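Local coordinates for putative GGDEF domain protein (Pseudomonas aeruginosa, PDB 7E6G) that probably condenses two GTP molecules into cyclic di-GMP and diphosphate as a magnesium-dependent diguanylate cyclase with a GGDEF domain, at residues Tyr133-Leu138 with Glu183-Leu188; Leu138-Phe143 with Arg157-Ile162; Gln190-Asp195 with Val227-Ile232. All coordinates share one frame; numbering follows the deposited sequence.

The three contacts lie around one sheet of the GGDEF domain. Strand 134-140 is common to the first two, and Leu138 belongs to both. Interaction 1 pairs this strand with strand 183-188. Interaction 2 follows it into the magnesium and nucleotide site and packs its end on helix 152-168. Their centres are about 15 Å apart, and Glu183 CG lies 3.5 Å from Asp139 OD2. Interaction 3 is on the strand's other neighbour, 223-229, with its centre about 10 Å from that of interaction 1. There Leu135 N lies 2.9 Å from Thr228 O, a probable hydrogen bond. Interaction 3 is away from the site, about 24 Å from interaction 2 between centres.

Interaction 1 (Tyr133-Leu138 with Glu183-Leu188)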
loop_
_atom_site.group_PDB
_atom_site.type_symbol
_atom_site.label_atom_id
_atom_site.label_comp_id
_atom_site.label_asym_id
_atom_site.label_seq_id
_atom_site.Cartn_x
_atom_site.Cartn_y
_atom_site.Cartn_z
ATOM N N TYR A 133 -11.054 -29.875 34.286
ATOM C CA TYR A 133 -12.379 -29.450 33.861
ATOM C C TYR A 133 -13.413 -30.433 34.394
ATOM O O TYR A 133 -13.085 -31.537 34.843
ATOM C CB TYR A 133 -12.480 -29.360 32.334
ATOM C CG TYR A 133 -12.143 -30.661 31.656
ATOM C CD1 TYR A 133 -10.835 -30.950 31.278
ATOM C CD2 TYR A 133 -13.121 -31.628 31.447
ATOM C CE1 TYR A 133 -10.512 -32.151 30.676
ATOM C CE2 TYR A 133 -12.822 -32.830 30.828
ATOM C CZ TYR A 133 -11.506 -33.089 30.450
ATOM O OH TYR A 133 -11.204 -34.289 29.853
ATOM N N VAL A 134 -14.675 -30.030 34.349
ATOM C CA VAL A 134 -15.733 -30.988 34.642
ATOM C C VAL A 134 -16.583 -31.174 33.391
ATOM O O VAL A 134 -16.657 -30.311 32.513
ATOM C CB VAL A 134 -16.598 -30.590 35.865
ATOM C CG1 VAL A 134 -15.706 -30.107 37.021
ATOM C CG2 VAL A 134 -17.636 -29.554 35.500
ATOM N N LEU A 135 -17.199 -32.339 33.314
ATOM C CA LEU A 135 -17.989 -32.779 32.179
ATOM C C LEU A 135 -19.381 -33.118 32.686
ATOM O O LEU A 135 -19.523 -33.914 33.621
ATOM C CB LEU A 135 -17.339 -34.012 31.550
ATOM C CG LEU A 135 -17.158 -34.128 30.048
ATOM C CD1 LEU A 135 -16.484 -32.880 29.505
ATOM C CD2 LEU A 135 -16.322 -35.367 29.796
ATOM N N ALA A 136 -20.405 -32.522 32.085
ATOM C CA ALA A 136 -21.792 -32.850 32.413
ATOM C C ALA A 136 -22.493 -33.312 31.140
ATOM O O ALA A 136 -22.523 -32.586 30.151
ATOM C CB ALA A 136 -22.498 -31.644 33.037
ATOM N N MET A 137 -23.018 -34.524 31.139
ATOM C CA MET A 137 -23.716 -35.057 29.977
ATOM C C MET A 137 -25.205 -35.159 30.289
ATOM O O MET A 137 -25.612 -35.823 31.246
ATOM C CB MET A 137 -23.154 -36.412 29.552
ATOM C CG MET A 137 -23.526 -36.788 28.109
ATOM S SD MET A 137 -22.877 -38.407 27.656
ATOM C CE MET A 137 -21.159 -37.996 27.297
ATOM N N LEU A 138 -26.004 -34.527 29.460
ATOM C CA LEU A 138 -27.411 -34.279 29.694
ATOM C C LEU A 138 -28.200 -34.989 28.601
ATOM O O LEU A 138 -27.824 -34.938 27.436
ATOM C CB LEU A 138 -27.637 -32.763 29.680
ATOM C CG LEU A 138 -28.892 -32.089 30.210
ATOM C CD1 LEU A 138 -28.526 -31.014 31.214
ATOM C CD2 LEU A 138 -29.670 -31.496 29.033
ATOM N N GLU A 183 -28.958 -35.266 23.267
ATOM C CA GLU A 183 -27.936 -35.261 24.301
ATOM C C GLU A 183 -27.081 -34.012 24.145
ATOM O O GLU A 183 -26.824 -33.557 23.020
ATOM C CB GLU A 183 -27.046 -36.501 24.233
ATOM C CG GLU A 183 -27.756 -37.806 24.476
ATOM C CD GLU A 183 -27.062 -38.968 23.781
ATOM O OE1 GLU A 183 -27.040 -39.007 22.525
ATOM O OE2 GLU A 183 -26.515 -39.839 24.490
ATOM N N PHE A 184 -26.637 -33.469 25.273
ATOM C CA PHE A 184 -25.791 -32.289 25.300
ATOM C C PHE A 184 -24.607 -32.549 26.221
ATOM O O PHE A 184 -24.739 -33.209 27.253
ATOM C CB PHE A 184 -26.554 -31.048 25.789
ATOM C CG PHE A 184 -27.730 -30.648 24.923
ATOM C CD1 PHE A 184 -28.986 -31.203 25.130
ATOM C CD2 PHE A 184 -27.584 -29.683 23.929
ATOM C CE1 PHE A 184 -30.057 -30.824 24.364
ATOM C CE2 PHE A 184 -28.669 -29.296 23.148
ATOM C CZ PHE A 184 -29.906 -29.868 23.365
ATOM N N LEU A 185 -23.453 -32.023 25.851
ATOM C CA LEU A 185 -22.246 -32.162 26.648
ATOM C C LEU A 185 -21.826 -30.779 27.110
ATOM O O LEU A 185 -21.545 -29.900 26.286
ATOM C CB LEU A 185 -21.128 -32.844 25.858
ATOM C CG LEU A 185 -19.915 -33.172 26.725
ATOM C CD1 LEU A 185 -20.282 -34.049 27.911
ATOM C CD2 LEU A 185 -18.834 -33.849 25.898
ATOM N N LEU A 186 -21.819 -30.579 28.418
ATOM C CA LEU A 186 -21.321 -29.366 29.041
ATOM C C LEU A 186 -19.860 -29.604 29.411
ATOM O O LEU A 186 -19.542 -30.594 30.080
ATOM C CB LEU A 186 -22.154 -29.024 30.281
ATOM C CG LEU A 186 -23.461 -28.212 30.148
ATOM C CD1 LEU A 186 -24.366 -28.659 28.984
ATOM C CD2 LEU A 186 -24.250 -28.250 31.448
ATOM N N LEU A 187 -18.977 -28.728 28.950
ATOM C CA LEU A 187 -17.589 -28.702 29.379
ATOM C C LEU A 187 -17.357 -27.434 30.192
ATOM O O LEU A 187 -17.498 -26.312 29.677
ATOM C CB LEU A 187 -16.637 -28.764 28.193
ATOM C CG LEU A 187 -15.166 -28.581 28.567
ATOM C CD1 LEU A 187 -14.587 -29.850 29.090
ATOM C CD2 LEU A 187 -14.404 -28.158 27.335
ATOM N N LEU A 188 -17.027 -27.605 31.467
ATOM C CA LEU A 188 -16.644 -26.456 32.276
ATOM C C LEU A 188 -15.136 -26.488 32.459
ATOM O O LEU A 188 -14.619 -27.290 33.260
ATOM C CB LEU A 188 -17.357 -26.452 33.631
ATOM C CG LEU A 188 -18.842 -26.787 33.631
ATOM C CD1 LEU A 188 -19.441 -26.500 35.002
ATOM C CD2 LEU A 188 -19.553 -26.006 32.557
#
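Leu185 and Leu187 turn CG away from the backbone N (chi1 -172° and 173°), which brings each CD1 over the 133-138 segment. Leu187 CD1 lies 3.6 Å from Leu135 CD1 and also meets the Tyr133 ring on its CD2 side, at an oblique approach. Leu185 CD1 sits 3.8 Å from Leu135 CG and touches Met137 at both CB and CE. Leu135, Met137, Leu185 and Leu187 share one side of the sheet, where helix 236-252 packs on Leu135 and Met137.

The two segments are neighbouring antiparallel strands of the central GGDEF-domain sheet, and strand 183-188 begins with the last two residues of the signature, here GGEEF. Val134-Leu188, Ala136-Leu186 and Leu138-Phe184 are hydrogen-bonded pairs. Leu186 N to Ala136 O is 2.7 Å and nearly straight at 170°. On the side of these pairs, Val134 CG2 meets Leu188 CG at 3.6 Å. Ala136 CB rests on Leu186 CB at 3.8 Å. Leu138 CD2 comes obliquely to Phe184 CD1 at 4.0 Å. Helices 152-168 and 193-208 cover this side. Tyr133 OH is hydrogen-bonded to Asn123 OD1, while Glu183 OE2 forms a salt bridge with Arg213 of the second subunit.

Interaction 2 (Leu138-Phe143 with Arg157-Ile162); sequences LDVDFF and RVLVEI. With MG (magnesium ion), chain G; G2P (phosphomethylphosphonic acid guanylate ester), chain H.
The magnesium and nucleotide site of the GGDEF domain lies where strand 134-140 ends and helix 143-150 begins, and helix 152-168 packs behind it. Val140 and Phe143 join the two segments through apolar contacts. Val140 CG2 meets Ile162 CD1 at 3.9 Å, the two side chains lying at a slant to each other. The Phe143 ring meets the helix nearer its start. Its CZ lies 3.7 Å from Leu159 CG, and Val158 CG1 meets its edge at CE1.

Phe143 carries CG anti to the backbone N (chi1 -164°), which sets the ring between the helix and the nucleotide. On another part of its rim, CE2 lies 3.3 Å from guanine N3, and the ribose O4' is in the ring plane. Leu159 CD1 also comes near guanine N1. Leu159 thus lies against both the Phe143 ring and the base.

The other side of Val140 is polar. Its carbonyl O binds the magnesium at 2.3 Å, and Asp139 OD1 binds it at 2.4 Å. Nucleotide oxygens O3B and O2A and Glu182 OE2 are the remaining ligands found. Lys251 NZ is hydrogen-bonded to Asp139 OD1. Phe142 N donates a nearly straight bond (169°) to nucleotide O2G at 2.8 Å; that from Phe143 N to nucleotide O1B is weak.

Phe142 is the N-cap of helix 143-150, so the helix start would probably favour the phosphate charge. The magnesium holds O2A on PA and O3B, the oxygen bridging PB and PG, and would probably offset part of the negative charge. In this analogue a carbon replaces the oxygen between PA and PB. That is consistent with a GTP-like complex held before diphosphate can leave.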
loop_
_atom_site.group_PDB
_atom_site.type_symbol
_atom_site.label_atom_id
_atom_site.label_comp_id
_atom_site.label_asym_id
_atom_site.label_seq_id
_atom_site.Cartn_x
_atom_site.Cartn_y
_atom_site.Cartn_z
ATOM N N LEU A 138 -26.004 -34.527 29.460
ATOM C CA LEU A 138 -27.411 -34.279 29.694
ATOM C C LEU A 138 -28.200 -34.989 28.601
ATOM O O LEU A 138 -27.824 -34.938 27.436
ATOM C CB LEU A 138 -27.637 -32.763 29.680
ATOM C CG LEU A 138 -28.892 -32.089 30.210
ATOM C CD1 LEU A 138 -28.526 -31.014 31.214
ATOM C CD2 LEU A 138 -29.670 -31.496 29.033
ATOM N N ASP A 139 -29.267 -35.688 28.979
ATOM C CA ASP A 139 -30.087 -36.449 28.037
ATOM C C ASP A 139 -31.546 -36.163 28.353
ATOM O O ASP A 139 -31.966 -36.306 29.506
ATOM C CB ASP A 139 -29.794 -37.955 28.135
ATOM C CG ASP A 139 -30.657 -38.805 27.194
ATOM O OD1 ASP A 139 -31.907 -38.706 27.226
ATOM O OD2 ASP A 139 -30.080 -39.617 26.432
ATOM N N VAL A 140 -32.317 -35.786 27.330
ATOM C CA VAL A 140 -33.701 -35.370 27.535
ATOM C C VAL A 140 -34.570 -36.571 27.905
ATOM O O VAL A 140 -34.504 -37.640 27.279
ATOM C CB VAL A 140 -34.231 -34.646 26.288
ATOM C CG1 VAL A 140 -35.683 -34.205 26.498
ATOM C CG2 VAL A 140 -33.361 -33.441 25.983
ATOM N N ASP A 141 -35.393 -36.400 28.938
ATOM C CA ASP A 141 -36.271 -37.470 29.396
ATOM C C ASP A 141 -37.544 -37.506 28.557
ATOM O O ASP A 141 -38.192 -36.473 28.361
ATOM C CB ASP A 141 -36.626 -37.278 30.869
ATOM C CG ASP A 141 -35.413 -37.280 31.776
ATOM O OD1 ASP A 141 -34.467 -38.045 31.533
ATOM O OD2 ASP A 141 -35.410 -36.531 32.770
ATOM N N PHE A 142 -37.890 -38.699 28.057
ATOM C CA PHE A 142 -39.158 -38.952 27.363
ATOM C C PHE A 142 -39.326 -38.073 26.122
ATOM O O PHE A 142 -40.446 -37.697 25.759
ATOM C CB PHE A 142 -40.350 -38.782 28.315
ATOM C CG PHE A 142 -40.278 -39.657 29.548
ATOM C CD1 PHE A 142 -40.226 -41.045 29.435
ATOM C CD2 PHE A 142 -40.264 -39.095 30.814
ATOM C CE1 PHE A 142 -40.163 -41.853 30.562
ATOM C CE2 PHE A 142 -40.204 -39.900 31.944
ATOM C CZ PHE A 142 -40.152 -41.281 31.815
ATOM N N PHE A 143 -38.219 -37.739 25.460
ATOM C CA PHE A 143 -38.293 -36.915 24.259
ATOM C C PHE A 143 -39.157 -37.553 23.177
ATOM O O PHE A 143 -39.827 -36.844 22.409
ATOM C CB PHE A 143 -36.889 -36.645 23.727
ATOM C CG PHE A 143 -36.836 -35.521 22.748
ATOM C CD1 PHE A 143 -37.360 -34.275 23.084
ATOM C CD2 PHE A 143 -36.273 -35.704 21.488
ATOM C CE1 PHE A 143 -37.338 -33.238 22.179
ATOM C CE2 PHE A 143 -36.232 -34.667 20.577
ATOM C CZ PHE A 143 -36.770 -33.427 20.919
ATOM N N ARG A 157 -37.993 -27.452 18.018
ATOM C CA ARG A 157 -38.160 -26.218 18.775
ATOM C C ARG A 157 -37.784 -26.423 20.229
ATOM O O ARG A 157 -37.096 -25.586 20.828
ATOM C CB ARG A 157 -39.593 -25.723 18.632
ATOM C CG ARG A 157 -39.847 -25.286 17.208
ATOM C CD ARG A 157 -40.487 -23.931 17.154
ATOM N NE ARG A 157 -41.896 -24.063 17.490
ATOM C CZ ARG A 157 -42.459 -23.563 18.587
ATOM N NH1 ARG A 157 -41.735 -22.874 19.482
ATOM N NH2 ARG A 157 -43.755 -23.757 18.786
ATOM N N VAL A 158 -38.196 -27.553 20.801
ATOM C CA VAL A 158 -37.869 -27.853 22.190
ATOM C C VAL A 158 -36.358 -27.887 22.388
ATOM O O VAL A 158 -35.828 -27.310 23.344
ATOM C CB VAL A 158 -38.538 -29.173 22.612
ATOM C CG1 VAL A 158 -37.895 -29.716 23.884
ATOM C CG2 VAL A 158 -40.009 -28.956 22.831
ATOM N N LEU A 159 -35.647 -28.560 21.490
ATOM C CA LEU A 159 -34.195 -28.646 21.601
ATOM C C LEU A 159 -33.542 -27.278 21.457
ATOM O O LEU A 159 -32.570 -26.974 22.162
ATOM C CB LEU A 159 -33.651 -29.615 20.548
ATOM C CG LEU A 159 -33.949 -31.091 20.797
ATOM C CD1 LEU A 159 -33.408 -31.911 19.667
ATOM C CD2 LEU A 159 -33.334 -31.536 22.112
ATOM N N VAL A 160 -34.052 -26.437 20.551
ATOM C CA VAL A 160 -33.515 -25.078 20.446
ATOM C C VAL A 160 -33.695 -24.347 21.768
ATOM O O VAL A 160 -32.783 -23.677 22.258
ATOM C CB VAL A 160 -34.170 -24.306 19.279
ATOM C CG1 VAL A 160 -33.908 -22.810 19.412
ATOM C CG2 VAL A 160 -33.668 -24.799 17.930
ATOM N N GLU A 161 -34.868 -24.473 22.375
ATOM C CA GLU A 161 -35.124 -23.741 23.612
ATOM C C GLU A 161 -34.265 -24.263 24.756
ATOM O O GLU A 161 -33.811 -23.490 25.616
ATOM C CB GLU A 161 -36.599 -23.838 23.965
ATOM C CG GLU A 161 -37.469 -22.995 23.075
ATOM C CD GLU A 161 -37.366 -21.538 23.424
ATOM O OE1 GLU A 161 -38.198 -21.078 24.249
ATOM O OE2 GLU A 161 -36.461 -20.861 22.872
ATOM N N ILE A 162 -34.053 -25.578 24.796
ATOM C CA ILE A 162 -33.140 -26.143 25.776
ATOM C C ILE A 162 -31.754 -25.554 25.582
ATOM O O ILE A 162 -31.087 -25.166 26.554
ATOM C CB ILE A 162 -33.140 -27.680 25.682
ATOM C CG1 ILE A 162 -34.435 -28.232 26.288
ATOM C CG2 ILE A 162 -31.943 -28.276 26.405
ATOM C CD1 ILE A 162 -34.618 -29.714 26.129
HETATM MG MG MG G . -33.764 -39.309 25.896
HETATM P PG G2P H . -35.376 -41.534 27.868
HETATM O O1G G2P H . -34.201 -41.019 28.123
HETATM O O2G G2P H . -36.327 -40.981 28.561
HETATM O O3G G2P H . -35.422 -42.866 27.850
HETATM O O3B G2P H . -35.501 -41.104 26.406
HETATM P PB G2P H . -36.523 -41.047 25.214
HETATM O O1B G2P H . -36.520 -39.776 24.949
HETATM O O2B G2P H . -37.713 -41.595 25.441
HETATM C C3A G2P H . -35.958 -41.924 23.833
HETATM P PA G2P H . -34.447 -41.858 23.203
HETATM O O1A G2P H . -34.517 -43.237 23.369
HETATM O O2A G2P H . -34.011 -40.967 24.245
HETATM O "O5'" G2P H . -35.188 -41.289 22.050
HETATM C "C5'" G2P H . -35.142 -39.914 21.688
HETATM C "C4'" G2P H . -35.784 -39.651 20.363
HETATM O "O4'" G2P H . -35.024 -38.690 19.891
HETATM C "C3'" G2P H . -35.425 -40.681 19.433
HETATM O "O3'" G2P H . -36.586 -41.316 19.064
HETATM C "C2'" G2P H . -34.827 -39.882 18.344
HETATM O "O2'" G2P H . -35.163 -40.255 17.073
HETATM C "C1'" G2P H . -35.358 -38.596 18.619
HETATM N N9 G2P H . -34.608 -37.565 18.007
HETATM C C8 G2P H . -33.343 -37.730 17.809
HETATM N N7 G2P H . -32.832 -36.686 17.240
HETATM C C5 G2P H . -33.749 -35.835 17.078
HETATM C C6 G2P H . -33.733 -34.627 16.575
HETATM O O6 G2P H . -32.764 -34.098 16.134
HETATM N N1 G2P H . -34.901 -33.912 16.541
HETATM C C2 G2P H . -36.021 -34.487 17.013
HETATM N N2 G2P H . -37.053 -33.823 16.980
HETATM N N3 G2P H . -35.980 -35.716 17.502
HETATM C C4 G2P H . -34.857 -36.381 17.564
#

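Interaction 3 (Gln190-Asp195 with Val227-Ile232)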
loop_
_atom_site.group_PDB
_atom_site.type_symbol
_atom_site.label_atom_id
_atom_site.label_comp_id
_atom_site.label_asym_id
_atom_site.label_seq_id
_atom_site.Cartn_x
_atom_site.Cartn_y
_atom_site.Cartn_z
ATOM N N GLN A 190 -11.293 -25.482 33.556
ATOM C CA GLN A 190 -10.663 -24.935 34.752
ATOM C C GLN A 190 -11.679 -24.781 35.875
ATOM O O GLN A 190 -11.836 -23.714 36.468
ATOM C CB GLN A 190 -9.972 -23.606 34.441
ATOM C CG GLN A 190 -9.053 -23.679 33.235
ATOM C CD GLN A 190 -8.501 -22.335 32.847
ATOM O OE1 GLN A 190 -8.727 -21.857 31.733
ATOM N NE2 GLN A 190 -7.758 -21.717 33.756
ATOM N N THR A 191 -12.392 -25.866 36.141
ATOM C CA THR A 191 -13.444 -25.884 37.142
ATOM C C THR A 191 -13.363 -27.201 37.892
ATOM O O THR A 191 -13.062 -28.242 37.302
ATOM C CB THR A 191 -14.838 -25.692 36.496
ATOM O OG1 THR A 191 -14.867 -24.471 35.737
ATOM C CG2 THR A 191 -15.932 -25.658 37.549
ATOM N N ARG A 192 -13.570 -27.133 39.198
ATOM C CA ARG A 192 -13.698 -28.327 40.016
ATOM C C ARG A 192 -15.155 -28.560 40.425
ATOM O O ARG A 192 -15.972 -27.631 40.492
ATOM C CB ARG A 192 -12.793 -28.232 41.260
ATOM C CG ARG A 192 -11.360 -28.752 41.021
ATOM C CD ARG A 192 -10.285 -27.734 41.415
ATOM N NE ARG A 192 -10.431 -26.446 40.728
ATOM C CZ ARG A 192 -10.064 -26.187 39.471
ATOM N NH1 ARG A 192 -9.524 -27.135 38.707
ATOM N NH2 ARG A 192 -10.253 -24.968 38.970
ATOM N N LEU A 193 -15.458 -29.832 40.718
ATOM C CA LEU A 193 -16.819 -30.283 41.026
ATOM C C LEU A 193 -17.560 -29.329 41.949
ATOM O O LEU A 193 -18.715 -28.964 41.694
ATOM C CB LEU A 193 -16.751 -31.669 41.660
ATOM C CG LEU A 193 -17.712 -32.728 41.157
ATOM C CD1 LEU A 193 -17.824 -32.648 39.633
ATOM C CD2 LEU A 193 -17.297 -34.122 41.647
ATOM N N GLN A 194 -16.893 -28.908 43.025
ATOM C CA GLN A 194 -17.526 -28.048 44.016
ATOM C C GLN A 194 -18.001 -26.736 43.399
ATOM O O GLN A 194 -19.099 -26.264 43.707
ATOM C CB GLN A 194 -16.554 -27.805 45.171
ATOM C CG GLN A 194 -16.247 -29.070 45.984
ATOM C CD GLN A 194 -15.036 -29.857 45.460
ATOM O OE1 GLN A 194 -15.179 -30.890 44.791
ATOM N NE2 GLN A 194 -13.840 -29.381 45.787
ATOM N N ASP A 195 -17.260 -26.176 42.520
ATOM C CA ASP A 195 -17.658 -25.028 41.819
ATOM C C ASP A 195 -18.643 -25.330 40.697
ATOM O O ASP A 195 -19.318 -24.477 40.292
ATOM C CB ASP A 195 -16.438 -24.404 41.219
ATOM C CG ASP A 195 -16.039 -23.179 41.887
ATOM O OD1 ASP A 195 -15.826 -23.258 43.033
ATOM O OD2 ASP A 195 -15.925 -22.132 41.309
ATOM N N VAL A 227 -22.499 -36.235 35.762
ATOM C CA VAL A 227 -21.373 -35.311 35.756
ATOM C C VAL A 227 -20.163 -35.956 36.427
ATOM O O VAL A 227 -20.304 -36.732 37.382
ATOM C CB VAL A 227 -21.749 -33.946 36.382
ATOM C CG1 VAL A 227 -22.484 -34.127 37.682
ATOM C CG2 VAL A 227 -20.548 -33.056 36.533
ATOM N N THR A 228 -18.979 -35.691 35.858
ATOM C CA THR A 228 -17.705 -36.104 36.423
ATOM C C THR A 228 -16.682 -34.987 36.338
ATOM O O THR A 228 -16.841 -34.001 35.617
ATOM C CB THR A 228 -17.083 -37.318 35.725
ATOM O OG1 THR A 228 -16.068 -37.858 36.579
ATOM C CG2 THR A 228 -16.413 -36.904 34.421
ATOM N N GLU A 229 -15.600 -35.189 37.075
ATOM C CA GLU A 229 -14.407 -34.368 36.978
ATOM C C GLU A 229 -13.336 -35.098 36.183
ATOM O O GLU A 229 -13.208 -36.325 36.245
ATOM C CB GLU A 229 -13.853 -34.038 38.352
ATOM C CG GLU A 229 -12.894 -32.896 38.341
ATOM C CD GLU A 229 -12.400 -32.591 39.725
ATOM O OE1 GLU A 229 -11.461 -31.774 39.858
ATOM O OE2 GLU A 229 -12.988 -33.141 40.683
ATOM N N HIS A 230 -12.558 -34.338 35.436
ATOM C CA HIS A 230 -11.455 -34.958 34.734
ATOM C C HIS A 230 -10.365 -35.390 35.716
ATOM O O HIS A 230 -9.822 -34.561 36.454
ATOM C CB HIS A 230 -10.866 -34.020 33.703
ATOM C CG HIS A 230 -9.616 -34.566 33.109
ATOM N ND1 HIS A 230 -9.601 -35.751 32.407
ATOM C CD2 HIS A 230 -8.333 -34.149 33.183
ATOM C CE1 HIS A 230 -8.364 -36.018 32.034
ATOM N NE2 HIS A 230 -7.575 -35.062 32.491
ATOM N N ARG A 231 -10.026 -36.678 35.697
ATOM C CA ARG A 231 -8.943 -37.226 36.506
ATOM C C ARG A 231 -7.649 -37.206 35.695
ATOM O O ARG A 231 -7.592 -37.778 34.605
ATOM C CB ARG A 231 -9.294 -38.643 36.952
ATOM C CG ARG A 231 -10.652 -38.705 37.653
ATOM C CD ARG A 231 -11.102 -40.132 37.989
ATOM N NE ARG A 231 -12.461 -40.149 38.536
ATOM C CZ ARG A 231 -13.128 -41.251 38.884
ATOM N NH1 ARG A 231 -12.564 -42.452 38.747
ATOM N NH2 ARG A 231 -14.361 -41.142 39.372
ATOM N N ILE A 232 -6.612 -36.548 36.218
ATOM C CA ILE A 232 -5.380 -36.364 35.448
ATOM C C ILE A 232 -4.678 -37.708 35.227
ATOM O O ILE A 232 -4.713 -38.612 36.074
ATOM C CB ILE A 232 -4.454 -35.344 36.139
ATOM C CG1 ILE A 232 -5.082 -33.943 36.103
ATOM C CG2 ILE A 232 -3.086 -35.297 35.469
ATOM C CD1 ILE A 232 -4.306 -32.896 36.897
#
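Glu229 reaches across to Arg192 and Leu193 with its chain fully extended, CG lying opposite the backbone N (chi1 -163°). Its OE1 lies 3.2 Å from Arg192 CG, beside the aliphatic part of the arginine. The charged ends stay apart. At 5.2 Å from Arg192 NH1 to Glu229 OE1 the pair forms no salt bridge; the guanidinium and carboxylate planes are turned 68° apart. The arginine chain bends at chi2 and chi3, and it is CG, not the guanidinium, that meets the carboxylate. Glu229 OE2 lies 4.1 Å from Leu193 N, too far for a hydrogen bond. The carboxylate is nevertheless close to the start of a helix, where its charge would probably be favourable.

Leu193 provides the apolar part. Its CD1 approaches Val227 CG2 at 4.1 Å, at a slant, and lies 4.2 Å from Thr228 C. The contact joins the first turn of helix 193-208, with Arg192 as its N-cap, to the end of strand 223-229 in the GGDEF-domain sheet.

Farther out, Phe260 of strand 258-260 touches both Leu193 and Val227. Ser132 lies against Arg192 and Glu229. Just past the strand, His230 is bonded through its backbone to Tyr133, and their rings stack.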